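Local coordinates for phosphoethanolamine N-methyltransferase 1 (Haemonchus contortus, PDB 4KRG), which catalyses the S-adenosylmethionine-dependent N-methylation of phosphoethanolamine, probably as an early step in making phosphocholine in this parasitic nematode, at residues A[187-192]-A[334-339]; A[195-200]-A[211-216]; A[439-444]-A[452-457]. All coordinates share one frame; numbering follows the deposited sequence.

Contact 1. Residues A[187-192]-A[334-339]; sequences RFSSLY and LYRTSL
F188 and R336 meet in a cation-pi contact that joins the start of helix 189-198 to helix 332-345. The two helices belong to successive halves of a di-domain enzyme, each half showing the strand order of a class I, Rossmann-like methyltransferase, so this buried contact lies on the seam between them. The arginine comes in over one face of the phenyl ring, with its CZ 4.0 Å from the ring centroid of F188 and 28° off the ring normal. It does not stack flat: the guanidinium and ring planes are 41° apart, and one corner dips toward the rim, bringing R336 NH2 to 3.1 Å from F188 CE1. R336 starts with CG trans to its backbone N (chi1 -180°), then bends at its second and third torsions, which turns the guanidinium onto the ring. A salt bridge from R336 NH2 to D268 holds the same corner and probably offsets its charge.

Two residues before F188 in the chain is Y186, which lines the phosphoethanolamine pocket. Behind the cation-pi pair the two serines take up the aliphatic root of the arginine. S189 OG lies 3.9 Å from R336 CB and 3.8 Å from L339 CD1, and the S189 side chain comes within about 3 Å of a bound sodium ion, nearest atom to ion. S190 OG, hydrogen-bonded to Q264, is 4.0 Å from R336 CB.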
ATOM      1  N   ARG A 187      -1.731   4.630  12.132  1.00 19.32           N
ATOM      2  CA  ARG A 187      -0.300   4.497  11.880  1.00 18.98           C
ATOM      3  C   ARG A 187       0.056   4.940  10.467  1.00 19.97           C
ATOM      4  O   ARG A 187      -0.819   5.062   9.617  1.00 22.41           O
ATOM      5  CB  ARG A 187       0.141   3.049  12.098  1.00 16.62           C
ATOM      6  CG  ARG A 187      -0.173   2.518  13.493  1.00 19.24           C
ATOM      7  CD  ARG A 187       0.416   1.145  13.728  1.00 19.91           C
ATOM      8  NE  ARG A 187       0.222   0.713  15.110  1.00 24.20           N
ATOM      9  CZ  ARG A 187      -0.827   0.023  15.540  1.00 16.94           C
ATOM     10  NH1 ARG A 187      -1.777  -0.325  14.694  1.00 16.18           N
ATOM     11  NH2 ARG A 187      -0.923  -0.315  16.818  1.00 21.26           N
ATOM     12  N   PHE A 188       1.338   5.182  10.220  1.00 18.65           N
ATOM     13  CA  PHE A 188       1.804   5.467   8.869  1.00 15.57           C
ATOM     14  C   PHE A 188       1.781   4.187   8.044  1.00 17.82           C
ATOM     15  O   PHE A 188       2.145   3.124   8.542  1.00 18.41           O
ATOM     16  CB  PHE A 188       3.237   5.988   8.897  1.00 16.50           C
ATOM     17  CG  PHE A 188       3.450   7.145   9.820  1.00 19.61           C
ATOM     18  CD1 PHE A 188       2.476   8.117   9.982  1.00 21.18           C
ATOM     19  CD2 PHE A 188       4.638   7.265  10.518  1.00 21.86           C
ATOM     20  CE1 PHE A 188       2.685   9.191  10.834  1.00 23.97           C
ATOM     21  CE2 PHE A 188       4.857   8.334  11.366  1.00 23.86           C
ATOM     22  CZ  PHE A 188       3.878   9.298  11.525  1.00 24.47           C
ATOM     23  N   SER A 189       1.367   4.299   6.782  1.00 16.47           N
ATOM     24  CA  SER A 189       1.302   3.158   5.866  1.00 16.01           C
ATOM     25  C   SER A 189       2.628   2.425   5.765  1.00 15.95           C
ATOM     26  O   SER A 189       2.665   1.203   5.645  1.00 17.13           O
ATOM     27  CB  SER A 189       0.892   3.624   4.473  1.00 14.51           C
ATOM     28  OG  SER A 189       1.681   4.726   4.071  1.00 17.71           O
ATOM     29  N   SER A 190       3.719   3.183   5.809  1.00 17.13           N
ATOM     30  CA  SER A 190       5.058   2.617   5.675  1.00 17.33           C
ATOM     31  C   SER A 190       5.396   1.631   6.797  1.00 16.51           C
ATOM     32  O   SER A 190       6.158   0.683   6.593  1.00 20.14           O
ATOM     33  CB  SER A 190       6.092   3.736   5.622  1.00 18.05           C
ATOM     34  OG  SER A 190       5.918   4.619   6.709  1.00 22.33           O
ATOM     35  N   LEU A 191       4.822   1.849   7.975  1.00 15.61           N
ATOM     36  CA  LEU A 191       5.102   1.007   9.135  1.00 18.69           C
ATOM     37  C   LEU A 191       4.496  -0.381   8.988  1.00 18.79           C
ATOM     38  O   LEU A 191       5.069  -1.383   9.427  1.00 18.08           O
ATOM     39  CB  LEU A 191       4.571   1.665  10.405  1.00 19.71           C
ATOM     40  CG  LEU A 191       5.152   3.047  10.684  1.00 19.62           C
ATOM     41  CD1 LEU A 191       4.690   3.564  12.032  1.00 19.85           C
ATOM     42  CD2 LEU A 191       6.659   2.992  10.630  1.00 21.95           C
ATOM     43  N   TYR A 192       3.314  -0.438   8.393  1.00 17.59           N
ATOM     44  CA  TYR A 192       2.686  -1.718   8.160  1.00 16.01           C
ATOM     45  C   TYR A 192       3.516  -2.507   7.154  1.00 17.19           C
ATOM     46  O   TYR A 192       3.856  -3.656   7.401  1.00 20.28           O
ATOM     47  CB  TYR A 192       1.254  -1.524   7.684  1.00 14.06           C
ATOM     48  CG  TYR A 192       0.302  -1.058   8.765  1.00 14.82           C
ATOM     49  CD1 TYR A 192       0.068  -1.841   9.891  1.00 16.30           C
ATOM     50  CD2 TYR A 192      -0.392   0.140   8.645  1.00 16.88           C
ATOM     51  CE1 TYR A 192      -0.818  -1.435  10.872  1.00 16.36           C
ATOM     52  CE2 TYR A 192      -1.286   0.548   9.618  1.00 15.61           C
ATOM     53  CZ  TYR A 192      -1.491  -0.244  10.727  1.00 17.94           C
ATOM     54  OH  TYR A 192      -2.363   0.160  11.703  1.00 21.36           O
ATOM     55  N   LEU A 334       9.209   6.809   1.305  1.00 16.17           N
ATOM     56  CA  LEU A 334       9.020   7.799   0.254  1.00 17.25           C
ATOM     57  C   LEU A 334       7.629   7.634  -0.357  1.00 15.94           C
ATOM     58  O   LEU A 334       6.986   8.604  -0.745  1.00 17.19           O
ATOM     59  CB  LEU A 334      10.144   7.689  -0.781  1.00 16.01           C
ATOM     60  CG  LEU A 334      11.530   7.660  -0.116  1.00 20.06           C
ATOM     61  CD1 LEU A 334      12.659   7.549  -1.113  1.00 21.89           C
ATOM     62  CD2 LEU A 334      11.740   8.865   0.758  1.00 21.97           C
ATOM     63  N   TYR A 335       7.152   6.398  -0.393  1.00 17.11           N
ATOM     64  CA  TYR A 335       5.776   6.119  -0.789  1.00 15.99           C
ATOM     65  C   TYR A 335       4.794   6.813   0.154  1.00 12.37           C
ATOM     66  O   TYR A 335       3.824   7.424  -0.298  1.00 13.10           O
ATOM     67  CB  TYR A 335       5.550   4.606  -0.833  1.00 16.26           C
ATOM     68  CG  TYR A 335       4.114   4.112  -0.777  1.00 13.38           C
ATOM     69  CD1 TYR A 335       3.270   4.213  -1.877  1.00 14.12           C
ATOM     70  CD2 TYR A 335       3.636   3.471   0.355  1.00 15.01           C
ATOM     71  CE1 TYR A 335       1.969   3.725  -1.824  1.00 14.65           C
ATOM     72  CE2 TYR A 335       2.346   2.974   0.418  1.00 11.70           C
ATOM     73  CZ  TYR A 335       1.516   3.105  -0.669  1.00 13.34           C
ATOM     74  OH  TYR A 335       0.239   2.602  -0.595  1.00 12.69           O
ATOM     75  N   ARG A 336       5.050   6.729   1.456  1.00 14.10           N
ATOM     76  CA  ARG A 336       4.218   7.420   2.434  1.00 12.89           C
ATOM     77  C   ARG A 336       4.144   8.926   2.101  1.00 12.98           C
ATOM     78  O   ARG A 336       3.060   9.512   2.090  1.00 12.78           O
ATOM     79  CB  ARG A 336       4.738   7.155   3.863  1.00 14.20           C
ATOM     80  CG  ARG A 336       3.967   7.809   5.042  1.00 13.73           C
ATOM     81  CD  ARG A 336       4.122   9.335   5.081  1.00 13.99           C
ATOM     82  NE  ARG A 336       4.329   9.946   6.387  1.00 18.99           N
ATOM     83  CZ  ARG A 336       3.356  10.248   7.238  1.00 18.46           C
ATOM     84  NH1 ARG A 336       2.094   9.948   6.955  1.00 18.65           N
ATOM     85  NH2 ARG A 336       3.653  10.831   8.384  1.00 20.42           N
ATOM     86  N   THR A 337       5.287   9.559   1.844  1.00 14.13           N
ATOM     87  CA  THR A 337       5.286  10.996   1.536  1.00 15.98           C
ATOM     88  C   THR A 337       4.514  11.312   0.260  1.00 15.40           C
ATOM     89  O   THR A 337       3.992  12.412   0.102  1.00 16.62           O
ATOM     90  CB  THR A 337       6.704  11.591   1.433  1.00 17.17           C
ATOM     91  OG1 THR A 337       7.333  11.141   0.230  1.00 16.42           O
ATOM     92  CG2 THR A 337       7.536  11.191   2.631  1.00 18.79           C
ATOM     93  N   SER A 338       4.443  10.355  -0.657  1.00 15.36           N
ATOM     94  CA  SER A 338       3.625  10.548  -1.851  1.00 15.80           C
ATOM     95  C   SER A 338       2.143  10.504  -1.502  1.00 13.23           C
ATOM     96  O   SER A 338       1.342  11.236  -2.085  1.00 13.85           O
ATOM     97  CB  SER A 338       3.953   9.519  -2.930  1.00 15.87           C
ATOM     98  OG  SER A 338       5.201   9.804  -3.531  1.00 16.73           O
ATOM     99  N   LEU A 339       1.772   9.646  -0.553  1.00 13.14           N
ATOM    100  CA  LEU A 339       0.388   9.620  -0.066  1.00 12.04           C
ATOM    101  C   LEU A 339       0.033  10.925   0.648  1.00 16.41           C
ATOM    102  O   LEU A 339      -1.074  11.442   0.512  1.00 15.55           O
ATOM    103  CB  LEU A 339       0.126   8.414   0.849  1.00 15.62           C
ATOM    104  CG  LEU A 339       0.100   7.031   0.190  1.00 13.68           C
ATOM    105  CD1 LEU A 339      -0.422   5.972   1.154  1.00 12.62           C
ATOM    106  CD2 LEU A 339      -0.742   7.060  -1.062  1.00 13.84           C
TER

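Contact 2. Residues A[195-200]-A[211-216]; sequences LLRAIR and FDVQWS
F211 turns its ring so that an edge, not a face, meets helix 189-198. The carbonyl L196 O lies in the ring plane, 3.7 Å from F211 CD2, and presses closer still on the root of the side chain, 3.3 Å from F211 CB. The L196 side chain runs obliquely to that of F211, their CD2 atoms 4.0 Å apart. I199 instead runs alongside the phenylalanine and points the same way, placing its CD1 at 4.0 Å from F211 CE2. With CG set beside the backbone N and opposite the carbonyl carbon (chi1 -84°), F211 brings CD2 to the leucine and CE2 to the isoleucine.

In this class I methyltransferase fold, helix 189-198 packs against the sixth strand of the first domain's sheet, 208-218, and 200-202 then pairs with that strand antiparallel. Two residues along from F211, V213 offers a single methyl to two neighbours: its CG2 is 3.5 Å from L196 CB, and R197 crosses it at about a right angle. While R197 O accepts a hydrogen bond from R200 NH1, the guanidinium of R197 leaves this apolar patch for salt bridges with E332 and E356.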
ATOM      1  N   LEU A 195       6.864  -3.651   8.725  1.00 16.90           N
ATOM      2  CA  LEU A 195       6.665  -4.708   9.719  1.00 19.03           C
ATOM      3  C   LEU A 195       6.448  -6.045   9.033  1.00 19.35           C
ATOM      4  O   LEU A 195       7.053  -7.037   9.397  1.00 21.64           O
ATOM      5  CB  LEU A 195       5.488  -4.393  10.641  1.00 17.07           C
ATOM      6  CG  LEU A 195       5.127  -5.518  11.619  1.00 17.33           C
ATOM      7  CD1 LEU A 195       6.336  -5.917  12.449  1.00 21.76           C
ATOM      8  CD2 LEU A 195       3.978  -5.116  12.518  1.00 17.47           C
ATOM      9  N   LEU A 196       5.593  -6.053   8.022  1.00 17.93           N
ATOM     10  CA  LEU A 196       5.290  -7.272   7.294  1.00 18.44           C
ATOM     11  C   LEU A 196       6.545  -7.884   6.675  1.00 20.29           C
ATOM     12  O   LEU A 196       6.779  -9.088   6.785  1.00 21.96           O
ATOM     13  CB  LEU A 196       4.220  -6.994   6.235  1.00 15.84           C
ATOM     14  CG  LEU A 196       2.812  -6.739   6.789  1.00 13.82           C
ATOM     15  CD1 LEU A 196       1.931  -6.027   5.768  1.00 14.26           C
ATOM     16  CD2 LEU A 196       2.178  -8.054   7.197  1.00 17.30           C
ATOM     17  N   ARG A 197       7.362  -7.044   6.050  1.00 20.98           N
ATOM     18  CA  ARG A 197       8.576  -7.500   5.380  1.00 21.36           C
ATOM     19  C   ARG A 197       9.631  -7.974   6.374  1.00 23.95           C
ATOM     20  O   ARG A 197      10.466  -8.811   6.046  1.00 27.71           O
ATOM     21  CB  ARG A 197       9.156  -6.394   4.488  1.00 19.30           C
ATOM     22  CG  ARG A 197       8.259  -5.979   3.324  1.00 18.66           C
ATOM     23  CD  ARG A 197       8.939  -4.944   2.447  1.00 19.30           C
ATOM     24  NE  ARG A 197      10.042  -5.520   1.683  1.00 22.00           N
ATOM     25  CZ  ARG A 197      10.996  -4.816   1.081  1.00 23.93           C
ATOM     26  NH1 ARG A 197      11.006  -3.494   1.165  1.00 22.25           N
ATOM     27  NH2 ARG A 197      11.951  -5.436   0.404  1.00 26.62           N
ATOM     28  N   ALA A 198       9.585  -7.444   7.591  1.00 23.84           N
ATOM     29  CA  ALA A 198      10.592  -7.765   8.602  1.00 24.97           C
ATOM     30  C   ALA A 198      10.406  -9.151   9.206  1.00 24.83           C
ATOM     31  O   ALA A 198      11.385  -9.834   9.508  1.00 30.05           O
ATOM     32  CB  ALA A 198      10.596  -6.716   9.706  1.00 23.93           C
ATOM     33  N   ILE A 199       9.152  -9.551   9.398  1.00 20.62           N
ATOM     34  CA  ILE A 199       8.828 -10.775  10.129  1.00 20.31           C
ATOM     35  C   ILE A 199       9.544 -12.019   9.594  1.00 21.78           C
ATOM     36  O   ILE A 199       9.561 -12.282   8.389  1.00 24.27           O
ATOM     37  CB  ILE A 199       7.294 -11.016  10.174  1.00 22.89           C
ATOM     38  CG1 ILE A 199       6.638 -10.054  11.162  1.00 21.57           C
ATOM     39  CG2 ILE A 199       6.969 -12.451  10.578  1.00 22.52           C
ATOM     40  CD1 ILE A 199       5.123 -10.056  11.110  1.00 22.15           C
ATOM     41  N   ARG A 200      10.155 -12.761  10.513  1.00 24.16           N
ATOM     42  CA  ARG A 200      10.721 -14.071  10.231  1.00 23.80           C
ATOM     43  C   ARG A 200      10.218 -15.004  11.316  1.00 27.35           C
ATOM     44  O   ARG A 200      10.525 -14.810  12.490  1.00 30.54           O
ATOM     45  CB  ARG A 200      12.247 -14.020  10.269  1.00 24.53           C
ATOM     46  CG  ARG A 200      12.876 -13.125   9.223  1.00 25.44           C
ATOM     47  CD  ARG A 200      12.569 -13.620   7.832  1.00 25.97           C
ATOM     48  NE  ARG A 200      13.202 -12.793   6.814  1.00 28.91           N
ATOM     49  CZ  ARG A 200      12.690 -11.660   6.350  1.00 27.17           C
ATOM     50  NH1 ARG A 200      11.533 -11.208   6.812  1.00 24.68           N
ATOM     51  NH2 ARG A 200      13.343 -10.979   5.423  1.00 32.11           N
ATOM     52  N   PHE A 211       7.035 -12.917   5.000  1.00 21.24           N
ATOM     53  CA  PHE A 211       5.900 -12.406   4.264  1.00 20.92           C
ATOM     54  C   PHE A 211       6.384 -11.764   2.976  1.00 22.92           C
ATOM     55  O   PHE A 211       7.359 -11.016   2.984  1.00 24.75           O
ATOM     56  CB  PHE A 211       5.173 -11.377   5.123  1.00 20.48           C
ATOM     57  CG  PHE A 211       4.191 -11.977   6.096  1.00 20.05           C
ATOM     58  CD1 PHE A 211       3.350 -13.009   5.709  1.00 22.02           C
ATOM     59  CD2 PHE A 211       4.109 -11.505   7.394  1.00 19.84           C
ATOM     60  CE1 PHE A 211       2.441 -13.557   6.597  1.00 22.90           C
ATOM     61  CE2 PHE A 211       3.203 -12.044   8.287  1.00 19.92           C
ATOM     62  CZ  PHE A 211       2.370 -13.071   7.892  1.00 21.87           C
ATOM     63  N   ASP A 212       5.718 -12.078   1.869  1.00 21.18           N
ATOM     64  CA  ASP A 212       5.958 -11.391   0.609  1.00 21.22           C
ATOM     65  C   ASP A 212       4.803 -10.416   0.399  1.00 20.32           C
ATOM     66  O   ASP A 212       3.710 -10.827  -0.016  1.00 17.23           O
ATOM     67  CB  ASP A 212       6.043 -12.395  -0.544  1.00 23.12           C
ATOM     68  CG  ASP A 212       6.201 -11.727  -1.900  1.00 28.23           C
ATOM     69  OD1 ASP A 212       6.579 -10.540  -1.954  1.00 29.91           O
ATOM     70  OD2 ASP A 212       5.955 -12.393  -2.926  1.00 31.66           O
ATOM     71  N   VAL A 213       5.035  -9.138   0.716  1.00 18.61           N
ATOM     72  CA  VAL A 213       4.006  -8.119   0.555  1.00 16.49           C
ATOM     73  C   VAL A 213       3.843  -7.808  -0.922  1.00 14.92           C
ATOM     74  O   VAL A 213       4.692  -7.154  -1.525  1.00 17.65           O
ATOM     75  CB  VAL A 213       4.332  -6.837   1.316  1.00 16.13           C
ATOM     76  CG1 VAL A 213       3.158  -5.891   1.250  1.00 17.32           C
ATOM     77  CG2 VAL A 213       4.645  -7.155   2.755  1.00 18.68           C
ATOM     78  N   GLN A 214       2.745  -8.277  -1.500  1.00 15.14           N
ATOM     79  CA  GLN A 214       2.587  -8.240  -2.942  1.00 15.99           C
ATOM     80  C   GLN A 214       2.347  -6.828  -3.476  1.00 17.35           C
ATOM     81  O   GLN A 214       2.736  -6.506  -4.599  1.00 16.67           O
ATOM     82  CB  GLN A 214       1.476  -9.192  -3.376  1.00 16.01           C
ATOM     83  CG  GLN A 214       1.778 -10.645  -3.025  1.00 20.28           C
ATOM     84  CD  GLN A 214       1.377 -11.618  -4.120  1.00 22.21           C
ATOM     85  OE1 GLN A 214       0.405 -11.393  -4.840  1.00 25.99           O
ATOM     86  NE2 GLN A 214       2.122 -12.706  -4.245  1.00 25.00           N
ATOM     87  N   TRP A 215       1.706  -5.996  -2.663  1.00 11.61           N
ATOM     88  CA  TRP A 215       1.409  -4.627  -3.050  1.00 12.97           C
ATOM     89  C   TRP A 215       0.907  -3.815  -1.887  1.00 13.73           C
ATOM     90  O   TRP A 215       0.497  -4.366  -0.864  1.00 11.88           O
ATOM     91  CB  TRP A 215       0.370  -4.565  -4.178  1.00 13.40           C
ATOM     92  CG  TRP A 215      -0.791  -5.529  -4.096  1.00 12.80           C
ATOM     93  CD1 TRP A 215      -0.890  -6.712  -4.744  1.00 14.79           C
ATOM     94  CD2 TRP A 215      -2.032  -5.356  -3.380  1.00 12.39           C
ATOM     95  NE1 TRP A 215      -2.096  -7.307  -4.472  1.00 15.56           N
ATOM     96  CE2 TRP A 215      -2.817  -6.497  -3.644  1.00 13.45           C
ATOM     97  CE3 TRP A 215      -2.546  -4.358  -2.552  1.00 13.32           C
ATOM     98  CZ2 TRP A 215      -4.094  -6.667  -3.103  1.00 13.08           C
ATOM     99  CZ3 TRP A 215      -3.813  -4.531  -2.007  1.00 11.52           C
ATOM    100  CH2 TRP A 215      -4.572  -5.679  -2.288  1.00 12.77           C
ATOM    101  N   SER A 216       0.963  -2.499  -2.062  1.00 12.86           N
ATOM    102  CA  SER A 216       0.267  -1.554  -1.207  1.00 12.57           C
ATOM    103  C   SER A 216      -0.549  -0.641  -2.117  1.00 14.78           C
ATOM    104  O   SER A 216      -0.013  -0.048  -3.052  1.00 15.05           O
ATOM    105  CB  SER A 216       1.267  -0.722  -0.410  1.00 13.97           C
ATOM    106  OG  SER A 216       0.605   0.107   0.528  1.00 13.05           O
TER
HETATM  107  O   HOH W   1       9.644 -10.433   3.472  1.00 27.37           O

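Contact 3. Residues A[439-444]-A[452-457]; sequences NAEVSF and VELSGC
A helix side chain gripping the loop that follows it makes this a surface contact, in which E441 of helix 434-448 holds S455 just ahead of strand 458-465. Both elements belong to the second, methyltransferase-like domain: the helix links its sixth and seventh strands, and the loop 452-457 folds back along the helix before the last strand begins. E441 is the buried residue of the group. With CG trans to the backbone N (chi1 -174°) and the chain extended beyond, its carboxylate reaches both donors of one serine. S455 OG donates to the syn lone pair of E441 OE1 at 2.8 Å, and is also hydrogen-bonded to Y459 OH. The backbone S455 N meets E441 OE2 at 2.7 Å, arriving 40° above the carboxylate plane. Two bonds to two oxygens should limit rotation of the group. A water sits close to both E441 OE2 and E453 O, but its very short legs leave that bridge less certain.

Apolar contact flanks this grip. L454 and E441 run antiparallel alongside one another, their CG atoms 3.9 Å apart, and the leucine also touches L438 and I445. Its CD1 reaches V442 CB, again at 3.9 Å.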
ATOM      1  N   ASN A 439      22.084  22.064 -13.237  1.00 15.93           N
ATOM      2  CA  ASN A 439      21.505  23.373 -12.963  1.00 16.24           C
ATOM      3  C   ASN A 439      20.179  23.255 -12.219  1.00 16.32           C
ATOM      4  O   ASN A 439      19.928  23.978 -11.261  1.00 17.99           O
ATOM      5  CB  ASN A 439      21.264  24.137 -14.267  1.00 19.04           C
ATOM      6  CG  ASN A 439      22.541  24.637 -14.914  1.00 19.91           C
ATOM      7  OD1 ASN A 439      23.608  24.691 -14.294  1.00 19.40           O
ATOM      8  ND2 ASN A 439      22.425  25.036 -16.169  1.00 21.33           N
ATOM      9  N   ALA A 440      19.330  22.343 -12.682  1.00 14.53           N
ATOM     10  CA  ALA A 440      17.997  22.183 -12.114  1.00 16.00           C
ATOM     11  C   ALA A 440      18.046  21.597 -10.705  1.00 15.03           C
ATOM     12  O   ALA A 440      17.303  22.029  -9.826  1.00 16.77           O
ATOM     13  CB  ALA A 440      17.121  21.331 -13.031  1.00 18.17           C
ATOM     14  N   GLU A 441      18.916  20.615 -10.481  1.00 15.76           N
ATOM     15  CA  GLU A 441      19.027  20.023  -9.149  1.00 16.64           C
ATOM     16  C   GLU A 441      19.513  21.029  -8.109  1.00 15.49           C
ATOM     17  O   GLU A 441      18.977  21.084  -7.004  1.00 16.22           O
ATOM     18  CB  GLU A 441      19.902  18.760  -9.127  1.00 16.79           C
ATOM     19  CG  GLU A 441      19.871  18.080  -7.754  1.00 17.01           C
ATOM     20  CD  GLU A 441      20.500  16.702  -7.720  1.00 17.68           C
ATOM     21  OE1 GLU A 441      21.044  16.257  -8.754  1.00 18.07           O
ATOM     22  OE2 GLU A 441      20.450  16.061  -6.645  1.00 18.66           O
ATOM     23  N   VAL A 442      20.518  21.829  -8.449  1.00 17.10           N
ATOM     24  CA  VAL A 442      20.999  22.826  -7.493  1.00 17.57           C
ATOM     25  C   VAL A 442      19.931  23.896  -7.211  1.00 17.72           C
ATOM     26  O   VAL A 442      19.732  24.292  -6.063  1.00 19.99           O
ATOM     27  CB  VAL A 442      22.368  23.450  -7.896  1.00 18.51           C
ATOM     28  CG1 VAL A 442      22.206  24.506  -8.984  1.00 17.22           C
ATOM     29  CG2 VAL A 442      23.040  24.047  -6.687  1.00 19.02           C
ATOM     30  N   SER A 443      19.210  24.315  -8.248  1.00 14.70           N
ATOM     31  CA  SER A 443      18.156  25.312  -8.093  1.00 14.56           C
ATOM     32  C   SER A 443      17.090  24.797  -7.145  1.00 17.08           C
ATOM     33  O   SER A 443      16.557  25.544  -6.332  1.00 18.51           O
ATOM     34  CB  SER A 443      17.511  25.645  -9.439  1.00 16.79           C
ATOM     35  OG  SER A 443      18.425  26.289 -10.313  1.00 20.58           O
ATOM     36  N   PHE A 444      16.785  23.513  -7.270  1.00 15.37           N
ATOM     37  CA  PHE A 444      15.759  22.866  -6.467  1.00 14.75           C
ATOM     38  C   PHE A 444      16.156  22.757  -4.995  1.00 16.22           C
ATOM     39  O   PHE A 444      15.342  22.966  -4.101  1.00 17.36           O
ATOM     40  CB  PHE A 444      15.466  21.487  -7.055  1.00 12.34           C
ATOM     41  CG  PHE A 444      14.740  20.561  -6.123  1.00 14.58           C
ATOM     42  CD1 PHE A 444      13.358  20.571  -6.050  1.00 15.32           C
ATOM     43  CD2 PHE A 444      15.444  19.649  -5.341  1.00 14.32           C
ATOM     44  CE1 PHE A 444      12.686  19.702  -5.198  1.00 15.19           C
ATOM     45  CE2 PHE A 444      14.784  18.782  -4.482  1.00 14.49           C
ATOM     46  CZ  PHE A 444      13.403  18.805  -4.410  1.00 15.75           C
ATOM     47  N   VAL A 452      21.682  19.499   1.490  1.00 31.19           N
ATOM     48  CA  VAL A 452      22.167  18.247   0.946  1.00 29.99           C
ATOM     49  C   VAL A 452      23.003  18.517  -0.304  1.00 32.30           C
ATOM     50  O   VAL A 452      23.011  19.636  -0.823  1.00 35.39           O
ATOM     51  CB  VAL A 452      21.005  17.295   0.612  1.00 28.02           C
ATOM     52  CG1 VAL A 452      20.041  17.195   1.788  1.00 31.16           C
ATOM     53  CG2 VAL A 452      20.265  17.779  -0.617  1.00 28.21           C
ATOM     54  N   GLU A 453      23.713  17.500  -0.781  1.00 28.95           N
ATOM     55  CA  GLU A 453      24.531  17.657  -1.977  1.00 28.12           C
ATOM     56  C   GLU A 453      23.737  17.243  -3.197  1.00 21.83           C
ATOM     57  O   GLU A 453      22.672  16.643  -3.066  1.00 23.16           O
ATOM     58  CB  GLU A 453      25.802  16.815  -1.880  1.00 34.56           C
ATOM     59  CG  GLU A 453      26.649  17.094  -0.649  1.00 39.91           C
ATOM     60  CD  GLU A 453      27.132  18.527  -0.583  1.00 42.93           C
ATOM     61  OE1 GLU A 453      27.283  19.156  -1.650  1.00 39.86           O
ATOM     62  OE2 GLU A 453      27.356  19.031   0.542  1.00 50.49           O
ATOM     63  N   LEU A 454      24.244  17.568  -4.381  1.00 20.52           N
ATOM     64  CA  LEU A 454      23.607  17.123  -5.611  1.00 19.74           C
ATOM     65  C   LEU A 454      23.770  15.614  -5.703  1.00 20.10           C
ATOM     66  O   LEU A 454      24.709  15.063  -5.129  1.00 20.58           O
ATOM     67  CB  LEU A 454      24.236  17.789  -6.839  1.00 21.20           C
ATOM     68  CG  LEU A 454      23.611  19.098  -7.342  1.00 24.27           C
ATOM     69  CD1 LEU A 454      23.585  20.127  -6.247  1.00 22.56           C
ATOM     70  CD2 LEU A 454      24.355  19.637  -8.553  1.00 23.81           C
ATOM     71  N   SER A 455      22.853  14.955  -6.415  1.00 17.14           N
ATOM     72  CA  SER A 455      22.964  13.524  -6.690  1.00 16.10           C
ATOM     73  C   SER A 455      24.364  13.204  -7.203  1.00 19.51           C
ATOM     74  O   SER A 455      24.944  12.181  -6.845  1.00 24.85           O
ATOM     75  CB  SER A 455      21.922  13.088  -7.708  1.00 16.45           C
ATOM     76  OG  SER A 455      22.171  13.675  -8.963  1.00 17.40           O
ATOM     77  N   GLY A 456      24.907  14.094  -8.030  1.00 20.60           N
ATOM     78  CA  GLY A 456      26.303  14.028  -8.417  1.00 20.59           C
ATOM     79  C   GLY A 456      26.566  13.116  -9.595  1.00 21.60           C
ATOM     80  O   GLY A 456      27.716  12.782  -9.880  1.00 24.99           O
ATOM     81  N   CYS A 457      25.497  12.713 -10.276  1.00 21.22           N
ATOM     82  CA  CYS A 457      25.603  11.810 -11.415  1.00 20.99           C
ATOM     83  C   CYS A 457      25.428  12.554 -12.726  1.00 20.33           C
ATOM     84  O   CYS A 457      24.940  13.682 -12.743  1.00 21.38           O
ATOM     85  CB  CYS A 457      24.532  10.725 -11.324  1.00 17.74           C
ATOM     86  SG  CYS A 457      24.834   9.546 -10.030  1.00 28.62           S
TER
HETATM   87  O   HOH W   2      20.576  15.768  -4.074  1.00 25.29           O

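Overall arrangement
Contacts 1 and 2 are buried and share helix 189-198, its start turned to the second domain and its end to a strand of its own sheet. Contact 2 is nested in the loop that contact 1 closes, and the two touch through Y335 OH and S216 OG, 2.8 Å apart. Contact 3 lies at the surface of the second domain, its centre about 25 Å from that of contact 1 and about 34 Å from that of contact 2. The chemistry follows the setting: a cation over a ring at the domain seam, apolar packing between helix and strand within a domain, and a carboxylate hydrogen-bonded to a loop at the periphery.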